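Local structure of adenylate cyclase (Hippeastrum hybrid cultivar, 6YP4) at residues A[88-91]-A[92-96]; A[179-183]-A[184-188]. The protein was named a putative adenylyl cyclase but acts mainly as a triphosphatase of the metal-binding CYTH family, here bound to a GTP analogue and magnesium. All blocks are in the same frame, centred on the assembly; numbering follows the deposited sequence.

Contact 1 of 2, residues A[88-91]-A[92-96]; sequences PQIG and QEVTA
Q92 is bonded through its backbone to the carbonyl of P88, one helical turn earlier, and lays its aliphatic stem against the same oxygen. Its N donates to P88 O at 2.9 Å, with an N-H...O angle of 155°, and its CG passes 3.4 Å from the same P88 O. CG stands anti to the carbonyl carbon (chi1 -70°), which sets the aliphatic stem beside the backbone N; the bend at chi2 then turns the amide outward, where NE2 is hydrogen-bonded to N59 OD1. G91, buried and without a side chain, offers its carbonyl to two donors of T95. The backbone T95 N lies 3.0 Å from G91 O, and the hydroxyl T95 OG1 reaches G91 O at 2.9 Å from the opposite face of the carbonyl plane. This is a worked example of how a threonine within an alpha-helix can meet its hydroxyl's need for a partner: the i to i-4 bond is doubled on one oxygen, and OG1 is turned back toward the preceding turn. I90 makes the straightest of the helical bonds here, V94 N donating to I90 O at 2.8 Å with an N-H...O angle of 167°. Its CG2 also meets V94 CG2 in a loose apolar contact at 4.4 Å, and its CG1 runs past the carboxylate of E93, whose CG is pressed to 3.0 Å from Q89 O. All belong to helix 88-96, which follows strand 76-86 of the curled antiparallel CYTH sheet. V94 and T95 bear on strands 26-39 and 49-56 through F37, L35, I53 and F55, while L105 receives I90 and V94, and M101 and L104 of helix 101-104 cover V94.

Contact 2 of 2, residues A[179-183]-A[184-188]; sequences GFLKE and KGIPY
The last turn of helix 170-183 closes in a Schellman motif, with L181 O and K182 O as acceptors: I186 N donates almost straight to L181 O (2.9 Å, N-H...O angle 175°), G185 N reaches K182 O from above its carbonyl plane, and G185 takes the positive phi (74°) that takes the chain out of the helix. The apolar contact that often accompanies this motif is present, with L181 CD2 3.9 Å from I186 CB. The other branch of L181, CD1, approaches the Y188 ring obliquely, 3.7 Å from Y188 CG. Y188 CG sits between the backbone N and the carbonyl carbon (chi1 71°), which brings the ring back toward the last turn of the helix; K182 CG lies at the ring's edge and K182 NZ donates to Y188 OH at 3.2 Å. The same hydroxyl is hydrogen-bonded to E178 OE2, one turn before K182. An alanine here takes away ring and hydroxyl, which would probably leave K182 NZ and E178 OE2 without the partner they share and open a gap beside L181 CD1. On another side of the helix end, K184 bends at chi2 and lays its CG over one face of the F180 ring, a CH-pi contact 4.0 Å from the centroid, while K184 NZ makes a long salt bridge with E183 OE1 (3.7 Å). F180 also packs edge-to-face with W142. The turn leads from helix 170-183 to strand 189-190; F180 and L181 pack on L18, F180 also on L22, and I186 on L17 of helix 12-22.

Contacts 1 and 2 lie on opposite sides of the chain's centre, their centres 41 Å apart and their nearest atoms about 33 Å, and they share no helix or strand. Each is only partly buried and away from the nucleotide and magnesium sites. Contact 1 belongs to the body of a helix: backbone bonds dominate, and its inner face meets strands of the sheet as well as helix 101-104. Contact 2 is the more exposed, a helix end where the chain must turn, so charged groups, an aromatic hydroxyl and ring contacts supplement the capping bonds; its apolar side rests on helix 12-22.

Contact 1 of 2, residues A[88-91]-A[92-96]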
ATOM      1  N   PRO A  88      -0.677   2.724 -17.707  1.00 25.83           N
ATOM      2  CA  PRO A  88      -0.507   1.357 -18.262  1.00 29.84           C
ATOM      3  C   PRO A  88      -0.394   1.347 -19.757  1.00 29.92           C
ATOM      4  O   PRO A  88       0.278   0.459 -20.307  1.00 28.14           O
ATOM      5  CB  PRO A  88      -1.771   0.615 -17.801  1.00 23.65           C
ATOM      6  CG  PRO A  88      -2.274   1.432 -16.602  1.00 24.34           C
ATOM      7  CD  PRO A  88      -1.907   2.861 -16.923  1.00 29.21           C
ATOM      8  N   GLN A  89      -1.009   2.314 -20.441  1.00 23.59           N
ATOM      9  CA  GLN A  89      -0.887   2.339 -21.891  1.00 27.81           C
ATOM     10  C   GLN A  89       0.563   2.528 -22.299  1.00 31.71           C
ATOM     11  O   GLN A  89       1.024   1.908 -23.265  1.00 34.46           O
ATOM     12  CB  GLN A  89      -1.771   3.431 -22.494  1.00 36.29           C
ATOM     13  CG  GLN A  89      -3.277   3.178 -22.337  1.00 63.49           C
ATOM     14  CD  GLN A  89      -3.668   1.717 -22.615  1.00 83.92           C
ATOM     15  OE1 GLN A  89      -4.412   1.100 -21.846  1.00 90.62           O
ATOM     16  NE2 GLN A  89      -3.192   1.174 -23.736  1.00 88.15           N
ATOM     17  N   ILE A  90       1.304   3.372 -21.569  1.00 25.97           N
ATOM     18  CA  ILE A  90       2.713   3.589 -21.886  1.00 27.04           C
ATOM     19  C   ILE A  90       3.523   2.343 -21.551  1.00 28.63           C
ATOM     20  O   ILE A  90       4.379   1.919 -22.336  1.00 31.44           O
ATOM     21  CB  ILE A  90       3.263   4.824 -21.149  1.00 30.72           C
ATOM     22  CG1 ILE A  90       2.551   6.099 -21.602  1.00 29.14           C
ATOM     23  CG2 ILE A  90       4.780   4.960 -21.366  1.00 27.13           C
ATOM     24  CD1 ILE A  90       2.876   7.312 -20.727  1.00 37.40           C
ATOM     25  N   GLY A  91       3.278   1.746 -20.376  1.00 26.03           N
ATOM     26  CA  GLY A  91       3.917   0.472 -20.050  1.00 25.19           C
ATOM     27  C   GLY A  91       3.761  -0.563 -21.148  1.00 30.75           C
ATOM     28  O   GLY A  91       4.709  -1.290 -21.470  1.00 31.59           O
ATOM     29  N   GLN A  92       2.565  -0.642 -21.745  1.00 25.58           N
ATOM     30  CA  GLN A  92       2.346  -1.591 -22.837  1.00 31.18           C
ATOM     31  C   GLN A  92       3.083  -1.179 -24.106  1.00 34.29           C
ATOM     32  O   GLN A  92       3.589  -2.043 -24.839  1.00 31.70           O
ATOM     33  CB  GLN A  92       0.851  -1.746 -23.121  1.00 23.69           C
ATOM     34  CG  GLN A  92       0.044  -2.479 -22.019  1.00 22.47           C
ATOM     35  CD  GLN A  92       0.345  -3.969 -21.951  1.00 31.08           C
ATOM     36  OE1 GLN A  92       1.034  -4.506 -22.807  1.00 29.39           O
ATOM     37  NE2 GLN A  92      -0.203  -4.646 -20.955  1.00 21.50           N
ATOM     38  N   GLU A  93       3.136   0.128 -24.401  1.00 32.30           N
ATOM     39  CA  GLU A  93       3.893   0.598 -25.563  1.00 28.65           C
ATOM     40  C   GLU A  93       5.374   0.283 -25.410  1.00 32.60           C
ATOM     41  O   GLU A  93       6.053  -0.055 -26.390  1.00 33.90           O
ATOM     42  CB  GLU A  93       3.724   2.111 -25.771  1.00 32.26           C
ATOM     43  CG  GLU A  93       2.301   2.658 -25.818  1.00 48.87           C
ATOM     44  CD  GLU A  93       2.245   4.159 -26.151  1.00 69.30           C
ATOM     45  OE1 GLU A  93       1.583   4.533 -27.137  1.00 79.64           O
ATOM     46  OE2 GLU A  93       2.869   4.963 -25.424  1.00 69.56           O
ATOM     47  N   VAL A  94       5.905   0.447 -24.196  1.00 29.93           N
ATOM     48  CA  VAL A  94       7.284   0.056 -23.925  1.00 30.17           C
ATOM     49  C   VAL A  94       7.468  -1.428 -24.183  1.00 28.01           C
ATOM     50  O   VAL A  94       8.452  -1.849 -24.800  1.00 32.18           O
ATOM     51  CB  VAL A  94       7.678   0.417 -22.486  1.00 31.49           C
ATOM     52  CG1 VAL A  94       9.003  -0.236 -22.143  1.00 27.23           C
ATOM     53  CG2 VAL A  94       7.783   1.925 -22.335  1.00 31.13           C
ATOM     54  N   THR A  95       6.534  -2.244 -23.704  1.00 30.82           N
ATOM     55  CA  THR A  95       6.635  -3.677 -23.942  1.00 29.81           C
ATOM     56  C   THR A  95       6.639  -3.986 -25.434  1.00 34.54           C
ATOM     57  O   THR A  95       7.425  -4.821 -25.898  1.00 34.08           O
ATOM     58  CB  THR A  95       5.494  -4.405 -23.230  1.00 32.10           C
ATOM     59  OG1 THR A  95       5.500  -4.060 -21.842  1.00 29.76           O
ATOM     60  CG2 THR A  95       5.659  -5.914 -23.362  1.00 29.69           C
ATOM     61  N   ALA A  96       5.809  -3.287 -26.212  1.00 28.15           N
ATOM     62  CA  ALA A  96       5.692  -3.582 -27.639  1.00 29.80           C
ATOM     63  C   ALA A  96       6.942  -3.171 -28.414  1.00 38.27           C
ATOM     64  O   ALA A  96       7.350  -3.865 -29.353  1.00 40.78           O
ATOM     65  CB  ALA A  96       4.455  -2.898 -28.211  1.00 29.26           C
TER

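Contact 2 of 2, residues A[179-183]-A[184-188]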
ATOM      1  N   GLY A 179       7.334 -16.801  14.948  1.00 59.19           N
ATOM      2  CA  GLY A 179       6.541 -17.322  16.053  1.00 41.22           C
ATOM      3  C   GLY A 179       5.113 -17.661  15.660  1.00 44.44           C
ATOM      4  O   GLY A 179       4.543 -18.632  16.155  1.00 51.19           O
ATOM      5  N   PHE A 180       4.518 -16.870  14.762  1.00 40.47           N
ATOM      6  CA  PHE A 180       3.147 -17.132  14.318  1.00 36.78           C
ATOM      7  C   PHE A 180       3.094 -18.351  13.407  1.00 44.38           C
ATOM      8  O   PHE A 180       2.167 -19.165  13.498  1.00 41.12           O
ATOM      9  CB  PHE A 180       2.596 -15.888  13.611  1.00 53.78           C
ATOM     10  CG  PHE A 180       1.246 -16.069  12.941  1.00 45.40           C
ATOM     11  CD1 PHE A 180       0.068 -15.823  13.640  1.00 42.20           C
ATOM     12  CD2 PHE A 180       1.161 -16.406  11.590  1.00 39.56           C
ATOM     13  CE1 PHE A 180      -1.179 -15.946  13.013  1.00 39.52           C
ATOM     14  CE2 PHE A 180      -0.083 -16.538  10.950  1.00 35.89           C
ATOM     15  CZ  PHE A 180      -1.256 -16.301  11.667  1.00 34.76           C
ATOM     16  N   LEU A 181       4.074 -18.498  12.519  1.00 39.14           N
ATOM     17  CA  LEU A 181       4.072 -19.663  11.641  1.00 39.52           C
ATOM     18  C   LEU A 181       4.263 -20.949  12.441  1.00 39.94           C
ATOM     19  O   LEU A 181       3.645 -21.974  12.131  1.00 44.79           O
ATOM     20  CB  LEU A 181       5.145 -19.520  10.557  1.00 37.22           C
ATOM     21  CG  LEU A 181       4.928 -18.480   9.457  1.00 48.93           C
ATOM     22  CD1 LEU A 181       5.907 -18.678   8.323  1.00 56.64           C
ATOM     23  CD2 LEU A 181       3.525 -18.563   8.935  1.00 46.84           C
ATOM     24  N   LYS A 182       5.091 -20.909  13.489  1.00 45.84           N
ATOM     25  CA  LYS A 182       5.271 -22.093  14.329  1.00 57.50           C
ATOM     26  C   LYS A 182       3.977 -22.451  15.043  1.00 53.08           C
ATOM     27  O   LYS A 182       3.537 -23.604  15.013  1.00 52.81           O
ATOM     28  CB  LYS A 182       6.394 -21.871  15.348  1.00 60.06           C
ATOM     29  CG  LYS A 182       7.726 -21.479  14.731  1.00 71.85           C
ATOM     30  CD  LYS A 182       8.903 -21.770  15.650  1.00 83.35           C
ATOM     31  CE  LYS A 182      10.231 -21.538  14.929  1.00 88.82           C
ATOM     32  NZ  LYS A 182      10.716 -20.132  15.058  1.00 86.45           N
ATOM     33  N   GLU A 183       3.346 -21.465  15.673  1.00 42.63           N
ATOM     34  CA  GLU A 183       2.140 -21.734  16.444  1.00 48.98           C
ATOM     35  C   GLU A 183       0.999 -22.229  15.557  1.00 48.29           C
ATOM     36  O   GLU A 183       0.170 -23.030  16.008  1.00 49.25           O
ATOM     37  CB  GLU A 183       1.743 -20.468  17.208  1.00 56.05           C
ATOM     38  CG  GLU A 183       0.453 -20.565  17.986  1.00 72.83           C
ATOM     39  CD  GLU A 183      -0.138 -19.199  18.257  1.00 88.79           C
ATOM     40  OE1 GLU A 183      -1.277 -18.948  17.810  1.00 94.86           O
ATOM     41  OE2 GLU A 183       0.541 -18.373  18.907  1.00 87.11           O
ATOM     42  N   LYS A 184       0.948 -21.793  14.296  1.00 40.59           N
ATOM     43  CA  LYS A 184      -0.040 -22.304  13.353  1.00 38.97           C
ATOM     44  C   LYS A 184       0.410 -23.564  12.604  1.00 52.59           C
ATOM     45  O   LYS A 184      -0.370 -24.104  11.811  1.00 55.22           O
ATOM     46  CB  LYS A 184      -0.421 -21.223  12.343  1.00 42.80           C
ATOM     47  CG  LYS A 184      -1.061 -19.976  12.973  1.00 49.64           C
ATOM     48  CD  LYS A 184      -2.410 -20.284  13.634  1.00 47.55           C
ATOM     49  CE  LYS A 184      -3.034 -18.998  14.196  1.00 51.92           C
ATOM     50  NZ  LYS A 184      -3.961 -19.241  15.336  1.00 44.84           N
ATOM     51  N   GLY A 185       1.629 -24.051  12.825  1.00 45.75           N
ATOM     52  CA  GLY A 185       2.054 -25.287  12.171  1.00 40.00           C
ATOM     53  C   GLY A 185       2.375 -25.192  10.696  1.00 43.09           C
ATOM     54  O   GLY A 185       2.149 -26.160   9.951  1.00 49.28           O
ATOM     55  N   ILE A 186       2.946 -24.076  10.264  1.00 39.39           N
ATOM     56  CA  ILE A 186       3.222 -23.793   8.861  1.00 38.99           C
ATOM     57  C   ILE A 186       4.736 -23.951   8.644  1.00 38.41           C
ATOM     58  O   ILE A 186       5.524 -23.140   9.148  1.00 38.82           O
ATOM     59  CB  ILE A 186       2.734 -22.400   8.437  1.00 35.39           C
ATOM     60  CG1 ILE A 186       1.335 -22.154   8.972  1.00 39.13           C
ATOM     61  CG2 ILE A 186       2.771 -22.261   6.909  1.00 36.36           C
ATOM     62  CD1 ILE A 186       0.273 -22.850   8.117  1.00 33.73           C
ATOM     63  N   PRO A 187       5.165 -24.983   7.923  1.00 39.17           N
ATOM     64  CA  PRO A 187       6.589 -25.103   7.583  1.00 41.89           C
ATOM     65  C   PRO A 187       7.051 -23.909   6.766  1.00 49.53           C
ATOM     66  O   PRO A 187       6.316 -23.374   5.939  1.00 42.79           O
ATOM     67  CB  PRO A 187       6.649 -26.374   6.738  1.00 41.01           C
ATOM     68  CG  PRO A 187       5.244 -26.627   6.289  1.00 44.46           C
ATOM     69  CD  PRO A 187       4.329 -26.019   7.294  1.00 38.91           C
ATOM     70  N   TYR A 188       8.303 -23.528   6.961  1.00 40.28           N
ATOM     71  CA  TYR A 188       8.843 -22.396   6.229  1.00 43.39           C
ATOM     72  C   TYR A 188      10.360 -22.473   6.289  1.00 45.46           C
ATOM     73  O   TYR A 188      10.932 -23.154   7.145  1.00 45.33           O
ATOM     74  CB  TYR A 188       8.333 -21.069   6.813  1.00 38.27           C
ATOM     75  CG  TYR A 188       8.932 -20.753   8.162  1.00 41.80           C
ATOM     76  CD1 TYR A 188       8.354 -21.239   9.329  1.00 42.11           C
ATOM     77  CD2 TYR A 188      10.067 -19.958   8.273  1.00 42.83           C
ATOM     78  CE1 TYR A 188       8.911 -20.963  10.575  1.00 43.01           C
ATOM     79  CE2 TYR A 188      10.625 -19.673   9.512  1.00 46.46           C
ATOM     80  CZ  TYR A 188      10.044 -20.184  10.655  1.00 44.38           C
ATOM     81  OH  TYR A 188      10.596 -19.890  11.877  1.00 53.76           O
TER